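Local coordinates for RagA protein (Porphyromonas gingivalis, PDB 6SLN), which probably imports peptides across the outer membrane as a TonB-dependent receptor, a beta barrel closed by a plug domain, at residues 303-308 with 392-397; 385-390 with 885-890; 412-417 with 423-428; 266-271 with 399-404. All coordinates share one frame; numbering follows the deposited sequence.

In the fold
All four contacts lie on the same side of the chain's centre, in loops, helices and a small hairpin between barrel strands. Contacts 1 and 4 are buried, contacts 2 and 3 partly buried. By chemistry the division is different: contacts 1, 2 and 4 are apolar across their segments, while contact 3 is a two-stranded hairpin bonded through its backbone. Contact 2, about 11 Å from contact 1 between centres, lies beside the bound peptide and rests on a methionine. Residues 385-428 supply a segment to contacts 1, 2 and 4 and both segments of contact 3. Tyr-401 OH of contact 4 bonds to the backbone N of Tyr-417 in contact 3, and the backbone O of Thr-396 in contact 1 to the backbone N of Asn-889 in contact 2.

Contact 1 (303-308 with 392-397)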
loop_
_atom_site.group_PDB
_atom_site.type_symbol
_atom_site.label_atom_id
_atom_site.label_comp_id
_atom_site.label_asym_id
_atom_site.label_seq_id
_atom_site.Cartn_x
_atom_site.Cartn_y
_atom_site.Cartn_z
ATOM N N LYS A 303 -16.038 30.621 18.567
ATOM C CA LYS A 303 -16.351 29.364 19.231
ATOM C C LYS A 303 -16.828 28.294 18.249
ATOM O O LYS A 303 -16.639 27.102 18.509
ATOM C CB LYS A 303 -17.375 29.593 20.346
ATOM C CG LYS A 303 -17.719 28.320 21.120
ATOM C CD LYS A 303 -18.618 28.606 22.293
ATOM C CE LYS A 303 -18.294 29.973 22.862
ATOM N NZ LYS A 303 -17.215 29.901 23.889
ATOM N N ALA A 304 -17.393 28.688 17.111
ATOM C CA ALA A 304 -17.773 27.705 16.105
ATOM C C ALA A 304 -16.571 26.938 15.573
ATOM O O ALA A 304 -16.721 25.796 15.130
ATOM C CB ALA A 304 -18.495 28.397 14.951
ATOM N N LEU A 305 -15.378 27.551 15.571
ATOM C CA LEU A 305 -14.212 26.937 14.950
ATOM C C LEU A 305 -13.002 26.756 15.853
ATOM O O LEU A 305 -12.002 26.211 15.384
ATOM C CB LEU A 305 -13.796 27.716 13.685
ATOM C CG LEU A 305 -14.892 27.673 12.622
ATOM C CD1 LEU A 305 -15.077 29.039 12.037
ATOM C CD2 LEU A 305 -14.668 26.609 11.546
ATOM N N PHE A 306 -13.049 27.185 17.111
ATOM C CA PHE A 306 -11.928 26.987 18.021
ATOM C C PHE A 306 -12.467 26.650 19.398
ATOM O O PHE A 306 -13.531 27.123 19.806
ATOM C CB PHE A 306 -11.002 28.227 18.111
ATOM C CG PHE A 306 -10.204 28.481 16.864
ATOM C CD1 PHE A 306 -10.775 29.120 15.774
ATOM C CD2 PHE A 306 -8.892 28.059 16.776
ATOM C CE1 PHE A 306 -10.043 29.350 14.627
ATOM C CE2 PHE A 306 -8.152 28.296 15.648
ATOM C CZ PHE A 306 -8.729 28.938 14.567
ATOM N N LYS A 307 -11.709 25.832 20.116
ATOM C CA LYS A 307 -12.122 25.261 21.385
ATOM C C LYS A 307 -10.937 25.347 22.326
ATOM O O LYS A 307 -9.806 25.569 21.903
ATOM C CB LYS A 307 -12.565 23.797 21.215
ATOM C CG LYS A 307 -11.497 22.938 20.498
ATOM C CD LYS A 307 -11.782 21.424 20.481
ATOM C CE LYS A 307 -10.557 20.607 20.942
ATOM N NZ LYS A 307 -10.885 19.274 21.545
ATOM N N THR A 308 -11.201 25.189 23.608
ATOM C CA THR A 308 -10.128 24.919 24.541
ATOM C C THR A 308 -9.766 23.448 24.412
ATOM O O THR A 308 -10.646 22.587 24.307
ATOM C CB THR A 308 -10.551 25.249 25.969
ATOM O OG1 THR A 308 -10.976 26.613 26.033
ATOM C CG2 THR A 308 -9.397 25.072 26.918
ATOM N N PHE A 392 -9.510 32.879 9.462
ATOM C CA PHE A 392 -10.134 33.605 8.367
ATOM C C PHE A 392 -11.653 33.538 8.456
ATOM O O PHE A 392 -12.339 34.558 8.332
ATOM C CB PHE A 392 -9.659 33.044 7.031
ATOM C CG PHE A 392 -10.435 33.549 5.869
ATOM C CD1 PHE A 392 -10.343 34.873 5.489
ATOM C CD2 PHE A 392 -11.286 32.714 5.176
ATOM C CE1 PHE A 392 -11.061 35.355 4.410
ATOM C CE2 PHE A 392 -12.010 33.180 4.095
ATOM C CZ PHE A 392 -11.896 34.513 3.710
ATOM N N GLY A 393 -12.200 32.332 8.638
ATOM C CA GLY A 393 -13.643 32.190 8.712
ATOM C C GLY A 393 -14.218 32.775 9.986
ATOM O O GLY A 393 -15.320 33.335 9.979
ATOM N N VAL A 394 -13.476 32.673 11.090
ATOM C CA VAL A 394 -13.899 33.299 12.338
ATOM C C VAL A 394 -14.234 34.768 12.119
ATOM O O VAL A 394 -15.228 35.279 12.651
ATOM C CB VAL A 394 -12.814 33.123 13.414
ATOM C CG1 VAL A 394 -13.130 33.980 14.626
ATOM C CG2 VAL A 394 -12.692 31.646 13.794
ATOM N N LEU A 395 -13.416 35.470 11.335
ATOM C CA LEU A 395 -13.693 36.869 11.042
ATOM C C LEU A 395 -14.706 37.020 9.915
ATOM O O LEU A 395 -15.594 37.867 9.989
ATOM C CB LEU A 395 -12.403 37.601 10.669
ATOM C CG LEU A 395 -11.221 37.568 11.639
ATOM C CD1 LEU A 395 -10.109 38.450 11.117
ATOM C CD2 LEU A 395 -11.620 37.964 13.061
ATOM N N THR A 396 -14.601 36.231 8.856
ATOM C CA THR A 396 -15.305 36.596 7.630
ATOM C C THR A 396 -16.679 35.970 7.484
ATOM O O THR A 396 -17.362 36.266 6.502
ATOM C CB THR A 396 -14.464 36.245 6.388
ATOM O OG1 THR A 396 -14.010 34.890 6.472
ATOM C CG2 THR A 396 -13.285 37.164 6.322
ATOM N N MET A 397 -17.097 35.108 8.388
ATOM C CA MET A 397 -18.431 34.535 8.255
ATOM C C MET A 397 -19.468 35.589 8.630
ATOM O O MET A 397 -19.360 36.199 9.705
ATOM C CB MET A 397 -18.587 33.272 9.128
ATOM C CG MET A 397 -17.973 31.978 8.537
ATOM S SD MET A 397 -18.614 31.570 6.907
ATOM C CE MET A 397 -20.373 31.474 7.133
#
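Leu-305, on the short, weakly bonded helix 301-305, comes closest to Val-394 of helix 390-396, their CA atoms 6.9 Å apart, so the contact is made by side chains, one of which reaches the opposite main chain. Val-394 does most of the work through one branch. With CG1 anti to the backbone N (chi1 170°), its other methyl, CG2, is left to meet both partners. CG2 comes to 3.6 Å from CE1 of Phe-306, arriving at the edge of the ring near its plane, so the valine branch runs across that edge and not over a face. The same methyl lies 3.9 Å from CD1 of Leu-305; here the two side chains run antiparallel, one alongside the other. CD1 of Leu-305 also reaches the helix backbone, 4.1 Å from N of Val-394 and 4.3 Å from C of Gly-393, where the absence of a side chain leaves the leucine methyl facing the main chain. Every touching residue is buried, and the contact is wholly apolar. Within 392-397, O of Phe-392 accepts from the backbone N of Thr-396. Around this packing, Leu-236 of helix 234-237 and Leu-302 of helix 301-305 also touch Val-394, while Phe-306 rests on Met-339 and Ala-340 in the loop between strands 325-337 and 345-360.

Contact 2 (385-390 with 885-890)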
loop_
_atom_site.group_PDB
_atom_site.type_symbol
_atom_site.label_atom_id
_atom_site.label_comp_id
_atom_site.label_asym_id
_atom_site.label_seq_id
_atom_site.Cartn_x
_atom_site.Cartn_y
_atom_site.Cartn_z
ATOM N N TYR A 385 -7.429 29.961 2.002
ATOM C CA TYR A 385 -8.584 30.848 2.148
ATOM C C TYR A 385 -9.811 30.088 1.661
ATOM O O TYR A 385 -10.150 30.105 0.476
ATOM C CB TYR A 385 -8.404 32.178 1.384
ATOM C CG TYR A 385 -7.623 33.181 2.171
ATOM C CD1 TYR A 385 -8.180 33.827 3.267
ATOM C CD2 TYR A 385 -6.313 33.473 1.840
ATOM C CE1 TYR A 385 -7.443 34.754 3.999
ATOM C CE2 TYR A 385 -5.567 34.399 2.563
ATOM C CZ TYR A 385 -6.131 35.031 3.635
ATOM O OH TYR A 385 -5.372 35.932 4.339
ATOM N N TYR A 386 -10.475 29.427 2.596
ATOM C CA TYR A 386 -11.714 28.713 2.349
ATOM C C TYR A 386 -12.798 29.353 3.201
ATOM O O TYR A 386 -12.588 29.585 4.398
ATOM C CB TYR A 386 -11.571 27.245 2.721
ATOM C CG TYR A 386 -10.639 26.429 1.863
ATOM C CD1 TYR A 386 -11.055 25.947 0.624
ATOM C CD2 TYR A 386 -9.359 26.087 2.310
ATOM C CE1 TYR A 386 -10.227 25.173 -0.154
ATOM C CE2 TYR A 386 -8.514 25.304 1.528
ATOM C CZ TYR A 386 -8.958 24.852 0.297
ATOM O OH TYR A 386 -8.146 24.076 -0.504
ATOM N N MET A 387 -13.951 29.642 2.600
ATOM C CA MET A 387 -15.039 30.196 3.395
ATOM C C MET A 387 -15.405 29.268 4.543
ATOM O O MET A 387 -15.513 28.048 4.377
ATOM C CB MET A 387 -16.279 30.439 2.560
ATOM C CG MET A 387 -17.212 31.369 3.261
ATOM S SD MET A 387 -17.775 32.576 2.091
ATOM C CE MET A 387 -18.546 31.525 0.860
ATOM N N GLY A 388 -15.574 29.857 5.715
ATOM C CA GLY A 388 -15.944 29.123 6.895
ATOM C C GLY A 388 -14.801 28.455 7.615
ATOM O O GLY A 388 -15.019 27.890 8.694
ATOM N N SER A 389 -13.588 28.511 7.076
ATOM C CA SER A 389 -12.466 27.797 7.667
ATOM C C SER A 389 -11.523 28.747 8.407
ATOM O O SER A 389 -11.301 29.879 7.981
ATOM C CB SER A 389 -11.714 27.029 6.585
ATOM O OG SER A 389 -10.466 26.555 7.071
ATOM N N GLY A 390 -10.990 28.285 9.535
ATOM C CA GLY A 390 -9.868 28.916 10.190
ATOM C C GLY A 390 -10.171 30.264 10.791
ATOM O O GLY A 390 -11.307 30.730 10.837
ATOM N N LEU A 885 -15.606 40.591 -2.724
ATOM C CA LEU A 885 -15.833 39.659 -1.622
ATOM C C LEU A 885 -16.949 40.160 -0.706
ATOM O O LEU A 885 -16.901 40.033 0.518
ATOM C CB LEU A 885 -14.543 39.418 -0.854
ATOM C CG LEU A 885 -13.604 38.636 -1.754
ATOM C CD1 LEU A 885 -12.195 39.185 -1.639
ATOM C CD2 LEU A 885 -13.681 37.175 -1.394
ATOM N N MET A 886 -17.973 40.743 -1.311
ATOM C CA MET A 886 -18.931 41.498 -0.529
ATOM C C MET A 886 -19.915 40.603 0.218
ATOM O O MET A 886 -20.798 41.119 0.914
ATOM C CB MET A 886 -19.653 42.485 -1.439
ATOM C CG MET A 886 -18.712 43.517 -2.061
ATOM S SD MET A 886 -18.076 44.693 -0.856
ATOM C CE MET A 886 -19.584 45.540 -0.365
ATOM N N GLN A 887 -19.770 39.280 0.106
ATOM C CA GLN A 887 -20.520 38.338 0.923
ATOM C C GLN A 887 -19.822 38.030 2.236
ATOM O O GLN A 887 -20.393 37.335 3.079
ATOM C CB GLN A 887 -20.760 37.039 0.160
ATOM C CG GLN A 887 -19.516 36.167 0.044
ATOM C CD GLN A 887 -18.837 36.313 -1.301
ATOM O OE1 GLN A 887 -18.609 37.433 -1.794
ATOM N NE2 GLN A 887 -18.518 35.179 -1.916
ATOM N N LEU A 888 -18.612 38.528 2.437
ATOM C CA LEU A 888 -17.871 38.251 3.652
ATOM C C LEU A 888 -18.070 39.366 4.660
ATOM O O LEU A 888 -18.184 40.543 4.300
ATOM C CB LEU A 888 -16.378 38.093 3.376
ATOM C CG LEU A 888 -16.022 37.188 2.213
ATOM C CD1 LEU A 888 -14.512 37.160 2.036
ATOM C CD2 LEU A 888 -16.572 35.817 2.491
ATOM N N ASN A 889 -18.083 38.978 5.934
ATOM C CA ASN A 889 -18.104 39.966 7.002
ATOM C C ASN A 889 -16.855 40.825 6.900
ATOM O O ASN A 889 -15.774 40.326 6.569
ATOM C CB ASN A 889 -18.175 39.281 8.366
ATOM C CG ASN A 889 -18.551 40.235 9.483
ATOM O OD1 ASN A 889 -19.417 41.103 9.310
ATOM N ND2 ASN A 889 -17.909 40.076 10.644
ATOM N N LYS A 890 -17.016 42.122 7.158
ATOM C CA LYS A 890 -15.985 43.126 6.948
ATOM C C LYS A 890 -15.744 43.920 8.225
ATOM O O LYS A 890 -16.550 43.905 9.158
ATOM C CB LYS A 890 -16.375 44.083 5.814
ATOM C CG LYS A 890 -16.617 43.408 4.489
ATOM C CD LYS A 890 -15.300 43.079 3.787
ATOM C CE LYS A 890 -15.505 42.106 2.625
ATOM N NZ LYS A 890 -16.493 42.549 1.589
#
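Met-387 touches Leu-888 across this contact, from the middle of a loop that also borders the bound peptide. First along that loop, Tyr-385 bonds through its OH to Asp-875 and packs on an apolar side chain of the peptide; Tyr-386 meets a polar one. Tyr-386 also opens a type II beta turn, closed by the bond from Ser-389 N to Tyr-386 O at 3.1 Å. Met-387 is its second residue and sends its side chain toward 885-890. The chain leaves with CG anti to the backbone N (chi1 -163°) and then bends at both later torsions, bringing SD to 3.5 Å from CD2 of Leu-888. The same sulfur lies 4.5 Å from CG of Gln-887. Gly-388 follows with a positive phi of 83°, the third position of the turn, and Ser-389 completes it. On the other side, 885-888 form a type I turn. Its carbonyl, O of Leu-885, takes Leu-888 N at 3.0 Å and Lys-890 NZ at 2.8 Å from opposite faces of its plane; NZ also bonds to Asn-881 O. The two turns therefore meet through a flexible thioether and a methyl, a contact without polar bonds or strict directionality, right beside the bound peptide, a polar side chain of which packs on Met-387.

Contact 3 (412-417 with 423-428); sequences DVYYMY and SMTEPY
Tyr-414 and Ser-423 exchange two backbone hydrogen bonds: Tyr-414 N gives to Ser-423 O at 2.7 Å, and Ser-423 N returns one to Tyr-414 O at 2.8 Å. Ser-423 O also receives a CA-H...O contact from Val-413. One step on, Thr-425 N donates to Asp-412 O at 2.9 Å, almost straight at 172° but from above the carbonyl plane. The Tyr-414/Ser-423 pair of bonds makes the antiparallel beta hairpin of strands 413-414 and 423-424, in which Val-413 and Met-424 form the non-hydrogen-bonded pair, and the bond from Thr-425 to Asp-412 extends it by one step. Thr-425 then stands at the N-cap of helix 426-432, and Thr-425 OG1 bonds to Ala-411 O. Tyr-414 has CG between its backbone N and carbonyl carbon (chi1 70°), which turns the ring back over the neighbouring strand: CB of Ser-423 lies over one face, a CH-pi contact 3.8 Å from the ring centroid, while the carbonyl O of Met-424 lies at the edge. OD1 of Asp-412 sits beside CD1 of Tyr-428, oblique to the ring, with carboxylate and ring planes 39° apart. The OH of Tyr-428 is held by Asn-479, and SD of Met-424 lies at the edge of the Tyr-428 ring, in plane.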
loop_
_atom_site.group_PDB
_atom_site.type_symbol
_atom_site.label_atom_id
_atom_site.label_comp_id
_atom_site.label_asym_id
_atom_site.label_seq_id
_atom_site.Cartn_x
_atom_site.Cartn_y
_atom_site.Cartn_z
ATOM N N ASP A 412 -24.672 19.857 12.890
ATOM C CA ASP A 412 -23.829 19.118 11.953
ATOM C C ASP A 412 -23.401 19.979 10.790
ATOM O O ASP A 412 -22.432 19.653 10.103
ATOM C CB ASP A 412 -24.564 17.906 11.390
ATOM C CG ASP A 412 -24.668 16.793 12.380
ATOM O OD1 ASP A 412 -23.849 16.785 13.321
ATOM O OD2 ASP A 412 -25.560 15.933 12.223
ATOM N N VAL A 413 -24.090 21.091 10.574
ATOM C CA VAL A 413 -24.237 21.616 9.237
ATOM C C VAL A 413 -24.687 23.058 9.381
ATOM O O VAL A 413 -25.349 23.422 10.354
ATOM C CB VAL A 413 -25.261 20.749 8.461
ATOM C CG1 VAL A 413 -26.728 21.238 8.710
ATOM C CG2 VAL A 413 -24.887 20.547 7.000
ATOM N N TYR A 414 -24.314 23.888 8.417
ATOM C CA TYR A 414 -24.741 25.281 8.410
ATOM C C TYR A 414 -24.990 25.703 6.968
ATOM O O TYR A 414 -24.752 24.941 6.023
ATOM C CB TYR A 414 -23.719 26.194 9.119
ATOM C CG TYR A 414 -22.421 26.386 8.372
ATOM C CD1 TYR A 414 -22.244 27.472 7.539
ATOM C CD2 TYR A 414 -21.367 25.468 8.487
ATOM C CE1 TYR A 414 -21.076 27.659 6.867
ATOM C CE2 TYR A 414 -20.184 25.647 7.803
ATOM C CZ TYR A 414 -20.048 26.750 6.979
ATOM O OH TYR A 414 -18.876 26.969 6.265
ATOM N N TYR A 415 -25.486 26.928 6.809
ATOM C CA TYR A 415 -26.043 27.387 5.546
ATOM C C TYR A 415 -25.446 28.722 5.107
ATOM O O TYR A 415 -25.155 29.602 5.929
ATOM C CB TYR A 415 -27.546 27.551 5.646
ATOM C CG TYR A 415 -28.160 28.135 4.402
ATOM C CD1 TYR A 415 -28.220 27.391 3.240
ATOM C CD2 TYR A 415 -28.656 29.440 4.380
ATOM C CE1 TYR A 415 -28.776 27.910 2.102
ATOM C CE2 TYR A 415 -29.222 29.963 3.242
ATOM C CZ TYR A 415 -29.278 29.186 2.109
ATOM O OH TYR A 415 -29.824 29.667 0.961
ATOM N N MET A 416 -25.320 28.876 3.788
ATOM C CA MET A 416 -24.876 30.117 3.174
ATOM C C MET A 416 -25.688 30.310 1.903
ATOM O O MET A 416 -25.809 29.362 1.117
ATOM C CB MET A 416 -23.387 30.060 2.867
ATOM C CG MET A 416 -22.548 30.798 3.855
ATOM S SD MET A 416 -20.804 30.664 3.466
ATOM C CE MET A 416 -20.367 29.118 4.190
ATOM N N TYR A 417 -26.253 31.518 1.715
ATOM C CA TYR A 417 -27.207 31.740 0.628
ATOM C C TYR A 417 -26.616 31.299 -0.712
ATOM O O TYR A 417 -25.429 31.506 -0.988
ATOM C CB TYR A 417 -27.642 33.210 0.553
ATOM C CG TYR A 417 -28.583 33.449 -0.616
ATOM C CD1 TYR A 417 -29.908 33.025 -0.563
ATOM C CD2 TYR A 417 -28.147 34.057 -1.787
ATOM C CE1 TYR A 417 -30.777 33.211 -1.636
ATOM C CE2 TYR A 417 -29.018 34.251 -2.872
ATOM C CZ TYR A 417 -30.330 33.814 -2.784
ATOM O OH TYR A 417 -31.201 33.991 -3.835
ATOM N N SER A 423 -23.485 22.963 4.442
ATOM C CA SER A 423 -22.055 22.885 4.675
ATOM C C SER A 423 -21.825 22.222 6.021
ATOM O O SER A 423 -22.473 22.576 7.009
ATOM C CB SER A 423 -21.430 24.285 4.641
ATOM O OG SER A 423 -21.194 24.683 3.293
ATOM N N MET A 424 -20.913 21.261 6.052
ATOM C CA MET A 424 -20.618 20.552 7.278
ATOM C C MET A 424 -19.825 21.420 8.243
ATOM O O MET A 424 -18.968 22.204 7.839
ATOM C CB MET A 424 -19.853 19.300 6.956
ATOM C CG MET A 424 -20.706 18.289 6.227
ATOM S SD MET A 424 -19.884 16.701 6.027
ATOM C CE MET A 424 -19.279 16.888 4.420
ATOM N N THR A 425 -20.128 21.289 9.529
ATOM C CA THR A 425 -19.290 21.878 10.555
ATOM C C THR A 425 -18.053 21.024 10.795
ATOM O O THR A 425 -17.984 19.854 10.393
ATOM C CB THR A 425 -20.051 21.970 11.853
ATOM O OG1 THR A 425 -20.560 20.664 12.130
ATOM C CG2 THR A 425 -21.201 22.949 11.710
ATOM N N GLU A 426 -17.085 21.608 11.511
ATOM C CA GLU A 426 -15.839 20.892 11.777
ATOM C C GLU A 426 -16.092 19.569 12.478
ATOM O O GLU A 426 -15.683 18.519 11.951
ATOM C CB GLU A 426 -14.869 21.778 12.569
ATOM C CG GLU A 426 -14.460 23.084 11.886
ATOM C CD GLU A 426 -13.781 22.893 10.542
ATOM O OE1 GLU A 426 -13.122 21.862 10.339
ATOM O OE2 GLU A 426 -13.898 23.795 9.687
ATOM N N PRO A 427 -16.766 19.528 13.624
ATOM C CA PRO A 427 -16.915 18.228 14.297
ATOM C C PRO A 427 -17.614 17.212 13.427
ATOM O O PRO A 427 -17.232 16.036 13.418
ATOM C CB PRO A 427 -17.725 18.574 15.545
ATOM C CG PRO A 427 -17.607 20.069 15.681
ATOM C CD PRO A 427 -17.549 20.576 14.290
ATOM N N TYR A 428 -18.604 17.642 12.649
ATOM C CA TYR A 428 -19.281 16.677 11.798
ATOM C C TYR A 428 -18.390 16.256 10.647
ATOM O O TYR A 428 -18.359 15.074 10.277
ATOM C CB TYR A 428 -20.585 17.244 11.258
ATOM C CG TYR A 428 -21.348 16.213 10.476
ATOM C CD1 TYR A 428 -22.162 15.285 11.127
ATOM C CD2 TYR A 428 -21.236 16.143 9.095
ATOM C CE1 TYR A 428 -22.853 14.346 10.420
ATOM C CE2 TYR A 428 -21.918 15.192 8.377
ATOM C CZ TYR A 428 -22.715 14.291 9.040
ATOM O OH TYR A 428 -23.402 13.353 8.300
#

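Contact 4 (266-271 with 399-404); sequences DMILAG and RYYNPF
A single side chain, Ile-268, carries the whole helix side of this contact, dividing its branches between two consecutive tyrosines, Tyr-400 and Tyr-401. It is plain side-chain packing of a helix, 261-276, against the irregular loop between helix 390-396 and strand 413-414, both among the parts of the chain that link barrel strands. The nearest CA atoms, those of Ile-268 and Tyr-401, are 9.9 Å apart, so Ile-268 and the tyrosine rings together span the distance. With CG1 anti to the carbonyl carbon (chi1 -61°), Ile-268 splits its ends: CD1 reaches CE1 of Tyr-400 at 4.3 Å, and CG2 goes to Tyr-401, which presents its ring edge there. The rings also meet each other, CE1 of Tyr-400 sitting over one face of Tyr-401 toward its rim. Both hydroxyls are engaged beyond the isoleucine: that of Tyr-400 bonds to Gln-249 of helix 242-252, and that of Tyr-401 to the backbone N of Tyr-417. Farther along the loop, Asn-402 forms an Asx turn, its OD1 taking Phe-404 N at 3.2 Å. The methyl CG2 of Ile-268 ends 3.9 Å from both CE1 and OH of Tyr-401.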
loop_
_atom_site.group_PDB
_atom_site.type_symbol
_atom_site.label_atom_id
_atom_site.label_comp_id
_atom_site.label_asym_id
_atom_site.label_seq_id
_atom_site.Cartn_x
_atom_site.Cartn_y
_atom_site.Cartn_z
ATOM N N ASP A 266 -36.007 37.844 3.692
ATOM C CA ASP A 266 -36.943 36.887 3.115
ATOM C C ASP A 266 -36.208 35.926 2.191
ATOM O O ASP A 266 -36.335 34.703 2.317
ATOM C CB ASP A 266 -38.067 37.612 2.374
ATOM C CG ASP A 266 -39.011 38.354 3.315
ATOM O OD1 ASP A 266 -39.119 37.969 4.497
ATOM O OD2 ASP A 266 -39.652 39.333 2.877
ATOM N N MET A 267 -35.368 36.464 1.303
ATOM C CA MET A 267 -34.703 35.627 0.311
ATOM C C MET A 267 -33.726 34.650 0.963
ATOM O O MET A 267 -33.711 33.456 0.619
ATOM C CB MET A 267 -34.006 36.513 -0.720
ATOM C CG MET A 267 -33.136 35.750 -1.705
ATOM S SD MET A 267 -32.140 36.849 -2.734
ATOM C CE MET A 267 -30.848 37.327 -1.590
ATOM N N ILE A 268 -32.918 35.125 1.917
ATOM C CA ILE A 268 -31.978 34.224 2.583
ATOM C C ILE A 268 -32.727 33.233 3.461
ATOM O O ILE A 268 -32.394 32.043 3.479
ATOM C CB ILE A 268 -30.918 35.006 3.387
ATOM C CG1 ILE A 268 -30.100 35.907 2.455
ATOM C CG2 ILE A 268 -29.995 34.051 4.140
ATOM C CD1 ILE A 268 -29.107 36.844 3.161
ATOM N N LEU A 269 -33.759 33.693 4.192
ATOM C CA LEU A 269 -34.517 32.760 5.022
ATOM C C LEU A 269 -35.202 31.703 4.166
ATOM O O LEU A 269 -35.214 30.524 4.528
ATOM C CB LEU A 269 -35.544 33.488 5.889
ATOM C CG LEU A 269 -35.003 33.948 7.242
ATOM C CD1 LEU A 269 -35.940 34.937 7.856
ATOM C CD2 LEU A 269 -34.776 32.809 8.185
ATOM N N ALA A 270 -35.754 32.100 3.013
ATOM C CA ALA A 270 -36.474 31.139 2.181
ATOM C C ALA A 270 -35.539 30.097 1.588
ATOM O O ALA A 270 -35.917 28.929 1.431
ATOM C CB ALA A 270 -37.221 31.857 1.066
ATOM N N GLY A 271 -34.322 30.503 1.242
ATOM C CA GLY A 271 -33.377 29.589 0.649
ATOM C C GLY A 271 -32.736 28.661 1.638
ATOM O O GLY A 271 -32.221 27.608 1.239
ATOM N N ARG A 399 -22.265 37.160 10.438
ATOM C CA ARG A 399 -22.675 36.777 11.776
ATOM C C ARG A 399 -24.138 36.348 11.858
ATOM O O ARG A 399 -24.525 35.753 12.864
ATOM C CB ARG A 399 -22.382 37.925 12.736
ATOM C CG ARG A 399 -21.038 37.816 13.411
ATOM C CD ARG A 399 -19.913 38.028 12.429
ATOM N NE ARG A 399 -18.644 38.085 13.132
ATOM C CZ ARG A 399 -17.649 37.237 12.938
ATOM N NH1 ARG A 399 -17.758 36.258 12.040
ATOM N NH2 ARG A 399 -16.546 37.371 13.653
ATOM N N TYR A 400 -24.938 36.578 10.819
ATOM C CA TYR A 400 -26.304 36.076 10.770
ATOM C C TYR A 400 -26.388 34.645 10.261
ATOM O O TYR A 400 -27.493 34.096 10.162
ATOM C CB TYR A 400 -27.192 36.975 9.904
ATOM C CG TYR A 400 -26.625 37.392 8.558
ATOM C CD1 TYR A 400 -26.627 36.525 7.467
ATOM C CD2 TYR A 400 -26.118 38.673 8.371
ATOM C CE1 TYR A 400 -26.135 36.915 6.237
ATOM C CE2 TYR A 400 -25.614 39.078 7.144
ATOM C CZ TYR A 400 -25.617 38.198 6.077
ATOM O OH TYR A 400 -25.106 38.610 4.850
ATOM N N TYR A 401 -25.255 34.043 9.927
ATOM C CA TYR A 401 -25.180 32.625 9.615
ATOM C C TYR A 401 -24.785 31.899 10.887
ATOM O O TYR A 401 -23.803 32.265 11.538
ATOM C CB TYR A 401 -24.168 32.349 8.503
ATOM C CG TYR A 401 -24.712 32.687 7.161
ATOM C CD1 TYR A 401 -26.054 32.497 6.874
ATOM C CD2 TYR A 401 -23.900 33.250 6.190
ATOM C CE1 TYR A 401 -26.567 32.822 5.640
ATOM C CE2 TYR A 401 -24.403 33.600 4.959
ATOM C CZ TYR A 401 -25.734 33.384 4.681
ATOM O OH TYR A 401 -26.222 33.713 3.433
ATOM N N ASN A 402 -25.551 30.874 11.236
ATOM C CA ASN A 402 -25.486 30.262 12.561
ATOM C C ASN A 402 -25.220 28.777 12.417
ATOM O O ASN A 402 -26.090 28.043 11.906
ATOM C CB ASN A 402 -26.789 30.498 13.320
ATOM C CG ASN A 402 -26.744 29.984 14.741
ATOM O OD1 ASN A 402 -25.684 29.804 15.338
ATOM N ND2 ASN A 402 -27.896 29.749 15.287
ATOM N N PRO A 403 -24.056 28.290 12.846
ATOM C CA PRO A 403 -23.791 26.848 12.802
ATOM C C PRO A 403 -24.190 26.108 14.068
ATOM O O PRO A 403 -23.839 24.936 14.206
ATOM C CB PRO A 403 -22.264 26.805 12.609
ATOM C CG PRO A 403 -21.784 28.001 13.424
ATOM C CD PRO A 403 -22.911 29.038 13.390
ATOM N N PHE A 404 -24.888 26.756 14.996
ATOM C CA PHE A 404 -25.288 26.105 16.234
ATOM C C PHE A 404 -26.773 25.788 16.203
ATOM O O PHE A 404 -27.547 26.445 15.506
ATOM C CB PHE A 404 -24.985 26.970 17.458
ATOM C CG PHE A 404 -23.557 27.482 17.532
ATOM C CD1 PHE A 404 -23.186 28.639 16.871
ATOM C CD2 PHE A 404 -22.604 26.834 18.311
ATOM C CE1 PHE A 404 -21.883 29.118 16.960
ATOM C CE2 PHE A 404 -21.298 27.318 18.403
ATOM C CZ PHE A 404 -20.941 28.458 17.733
#